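PDB 5B82: Tll0287 protein from Thermosynechococcus elongatus, which binds a covalently attached heme c in a PAS-like domain and probably serves in redox or sensory chemistry. Local coordinates for residues Arg87-Lys92 / Met175-Ile180. Residues are numbered along the deposited sequence; the frame is centred on the assembly and turned at random.
With HEC (heme c), chain B.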
# COMPACT_ATOMS: atom_id res chain seq x y z
N ARG A 87 5.51 -3.67 4.57
CA ARG A 87 4.22 -4.28 4.25
C ARG A 87 3.15 -3.24 3.94
O ARG A 87 3.04 -2.21 4.63
CB ARG A 87 3.75 -5.12 5.44
CG ARG A 87 2.56 -6.01 5.15
CD ARG A 87 2.32 -6.98 6.31
NE ARG A 87 1.78 -6.31 7.49
CZ ARG A 87 0.49 -6.29 7.80
NH1 ARG A 87 -0.40 -6.90 7.02
NH2 ARG A 87 0.08 -5.66 8.90
N GLN A 88 2.35 -3.51 2.92
CA GLN A 88 1.17 -2.70 2.66
C GLN A 88 0.07 -3.16 3.60
O GLN A 88 -0.07 -4.35 3.88
CB GLN A 88 0.70 -2.87 1.22
CG GLN A 88 1.69 -2.34 0.20
CD GLN A 88 1.37 -2.81 -1.20
OE1 GLN A 88 0.77 -2.08 -1.99
NE2 GLN A 88 1.75 -4.04 -1.51
N VAL A 89 -0.69 -2.21 4.12
CA VAL A 89 -1.77 -2.52 5.04
C VAL A 89 -3.00 -1.72 4.65
O VAL A 89 -2.92 -0.51 4.44
CB VAL A 89 -1.39 -2.13 6.48
CG1 VAL A 89 -2.50 -2.55 7.44
CG2 VAL A 89 -0.05 -2.77 6.87
N ALA A 90 -4.14 -2.39 4.56
CA ALA A 90 -5.40 -1.72 4.25
C ALA A 90 -6.57 -2.37 4.96
O ALA A 90 -6.61 -3.59 5.12
CB ALA A 90 -5.64 -1.71 2.74
N LEU A 91 -7.50 -1.54 5.42
CA LEU A 91 -8.75 -2.01 5.99
C LEU A 91 -9.51 -2.85 4.97
O LEU A 91 -10.01 -3.93 5.29
CB LEU A 91 -9.60 -0.81 6.40
CG LEU A 91 -11.07 -1.09 6.74
CD1 LEU A 91 -11.22 -1.57 8.17
CD2 LEU A 91 -11.92 0.15 6.48
N LYS A 92 -9.59 -2.34 3.74
CA LYS A 92 -10.21 -3.05 2.63
C LYS A 92 -9.11 -3.58 1.74
O LYS A 92 -8.64 -2.88 0.84
CB LYS A 92 -11.13 -2.11 1.84
CG LYS A 92 -12.19 -1.44 2.70
CD LYS A 92 -12.85 -0.25 1.99
CE LYS A 92 -13.70 -0.70 0.82
NZ LYS A 92 -14.40 0.46 0.20
N MET A 175 -2.03 2.08 3.54
CA MET A 175 -0.76 2.70 3.89
C MET A 175 0.39 1.74 3.66
O MET A 175 0.18 0.53 3.55
CB MET A 175 -0.77 3.12 5.36
CG MET A 175 -0.68 1.95 6.34
SD MET A 175 -0.94 2.50 8.03
CE MET A 175 -0.84 0.92 8.90
N TYR A 176 1.60 2.29 3.54
CA TYR A 176 2.81 1.47 3.66
C TYR A 176 3.23 1.47 5.12
O TYR A 176 3.06 2.49 5.80
CB TYR A 176 3.96 2.02 2.82
CG TYR A 176 3.61 2.24 1.37
CD1 TYR A 176 3.66 1.20 0.45
CD2 TYR A 176 3.23 3.49 0.92
CE1 TYR A 176 3.32 1.40 -0.88
CE2 TYR A 176 2.91 3.71 -0.40
CZ TYR A 176 2.95 2.66 -1.29
OH TYR A 176 2.61 2.89 -2.60
N ALA A 177 3.76 0.35 5.61
CA ALA A 177 4.24 0.24 6.99
C ALA A 177 5.63 -0.38 7.00
O ALA A 177 5.85 -1.47 6.47
CB ALA A 177 3.30 -0.61 7.81
N VAL A 178 6.59 0.33 7.59
CA VAL A 178 7.95 -0.18 7.71
C VAL A 178 8.37 -0.23 9.17
O VAL A 178 8.07 0.69 9.93
CB VAL A 178 8.94 0.70 6.95
CG1 VAL A 178 10.37 0.18 7.13
CG2 VAL A 178 8.57 0.78 5.48
N THR A 179 9.06 -1.29 9.56
CA THR A 179 9.64 -1.35 10.90
C THR A 179 11.15 -1.57 10.83
O THR A 179 11.63 -2.49 10.16
CB THR A 179 9.02 -2.47 11.75
OG1 THR A 179 7.65 -2.16 12.01
CG2 THR A 179 9.76 -2.61 13.09
N ILE A 180 11.90 -0.70 11.51
CA ILE A 180 13.31 -0.96 11.78
C ILE A 180 13.39 -1.56 13.18
O ILE A 180 13.29 -0.84 14.17
CB ILE A 180 14.17 0.31 11.71
CG1 ILE A 180 13.88 1.11 10.43
CG2 ILE A 180 15.65 -0.07 11.81
CD1 ILE A 180 14.61 2.43 10.39
FE HEC B . -4.07 -2.08 -6.54
CHA HEC B . -3.44 -4.44 -4.18
CHB HEC B . -3.54 0.39 -4.12
CHC HEC B . -4.43 0.35 -8.88
CHD HEC B . -4.98 -4.48 -8.82
NA HEC B . -3.64 -2.03 -4.51
C1A HEC B . -3.29 -3.14 -3.77
C2A HEC B . -2.76 -2.70 -2.50
C3A HEC B . -2.79 -1.36 -2.50
C4A HEC B . -3.35 -0.92 -3.75
CMA HEC B . -2.34 -0.41 -1.38
CAA HEC B . -2.23 -3.61 -1.36
CBA HEC B . -3.26 -3.79 -0.24
CGA HEC B . -4.27 -4.84 -0.62
O1A HEC B . -5.47 -4.51 -0.76
O2A HEC B . -3.87 -6.02 -0.83
NB HEC B . -4.01 -0.03 -6.48
C1B HEC B . -3.73 0.80 -5.42
C2B HEC B . -3.66 2.16 -5.90
C3B HEC B . -3.92 2.15 -7.21
C4B HEC B . -4.13 0.77 -7.61
CMB HEC B . -3.40 3.41 -5.02
CAB HEC B . -3.96 3.38 -8.15
CBB HEC B . -2.55 4.02 -8.28
NC HEC B . -4.64 -2.07 -8.48
C1C HEC B . -4.66 -0.95 -9.28
C2C HEC B . -4.84 -1.39 -10.65
C3C HEC B . -5.13 -2.70 -10.63
C4C HEC B . -4.92 -3.17 -9.27
CMC HEC B . -5.12 -0.41 -11.81
CAC HEC B . -5.51 -3.61 -11.83
CBC HEC B . -4.48 -3.65 -12.98
ND HEC B . -4.26 -4.12 -6.50
C1D HEC B . -4.52 -4.92 -7.61
C2D HEC B . -4.22 -6.30 -7.27
C3D HEC B . -3.75 -6.27 -5.82
C4D HEC B . -3.81 -4.88 -5.43
CMD HEC B . -4.35 -7.54 -8.17
CAD HEC B . -3.28 -7.45 -4.94
CBD HEC B . -1.78 -7.55 -5.20
CGD HEC B . -1.13 -8.54 -4.26
O1D HEC B . -1.45 -9.75 -4.33
O2D HEC B . -0.28 -8.12 -3.46
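Gln-88 and Tyr-176 form a non-hydrogen-bonded pair of antiparallel strands, and their side chains lie side by side, pointing the same way, toward the heme and helix 28-49. With CG of Gln-88 anti to the carbonyl carbon (chi1 -65°) and its chain extended beyond, CG passes 4.1 Å from CD1 of Tyr-176, and the amide and ring planes are 12° apart. The amide end meets the heme: OE1 stands 3.4 Å from CAA, the first carbon of a propionate arm. OE1 also accepts a hydrogen bond from Arg-45, whose NH2 reaches the hydroxyl of Tyr-176 as well; that hydroxyl is further bonded to Asp-42. On the other sheet face, the thioether of Met-175 extends alongside Val-89, bringing CE to 3.9 Å from the valine CB. Val-89 CG2 then sits 4.1 Å from Ala-177 CB and lies over one face of the Arg-87 guanidinium, toward its rim; NH1 of that group is hydrogen-bonded to Asn-97 O and NH2 salt-bridged to Asp-105. Two reciprocal backbone pairs join the strands: Arg-87 with Ala-177, and Val-89 with Met-175, where Val-89 N reaches Met-175 O at 2.9 Å in a fairly straight bond (168°). An alanine in place of Gln-88 would probably leave Arg-45 without one acceptor and open a gap between the Tyr-176 ring and the propionate arm. Strand 85-89 is thus zipped to strand 172-181 in the PAS-like sheet, mostly apolar toward helix 103-114 apart from the Arg-87 to Asp-105 salt bridge, while Arg-45 links its heme-side face to helix 28-49.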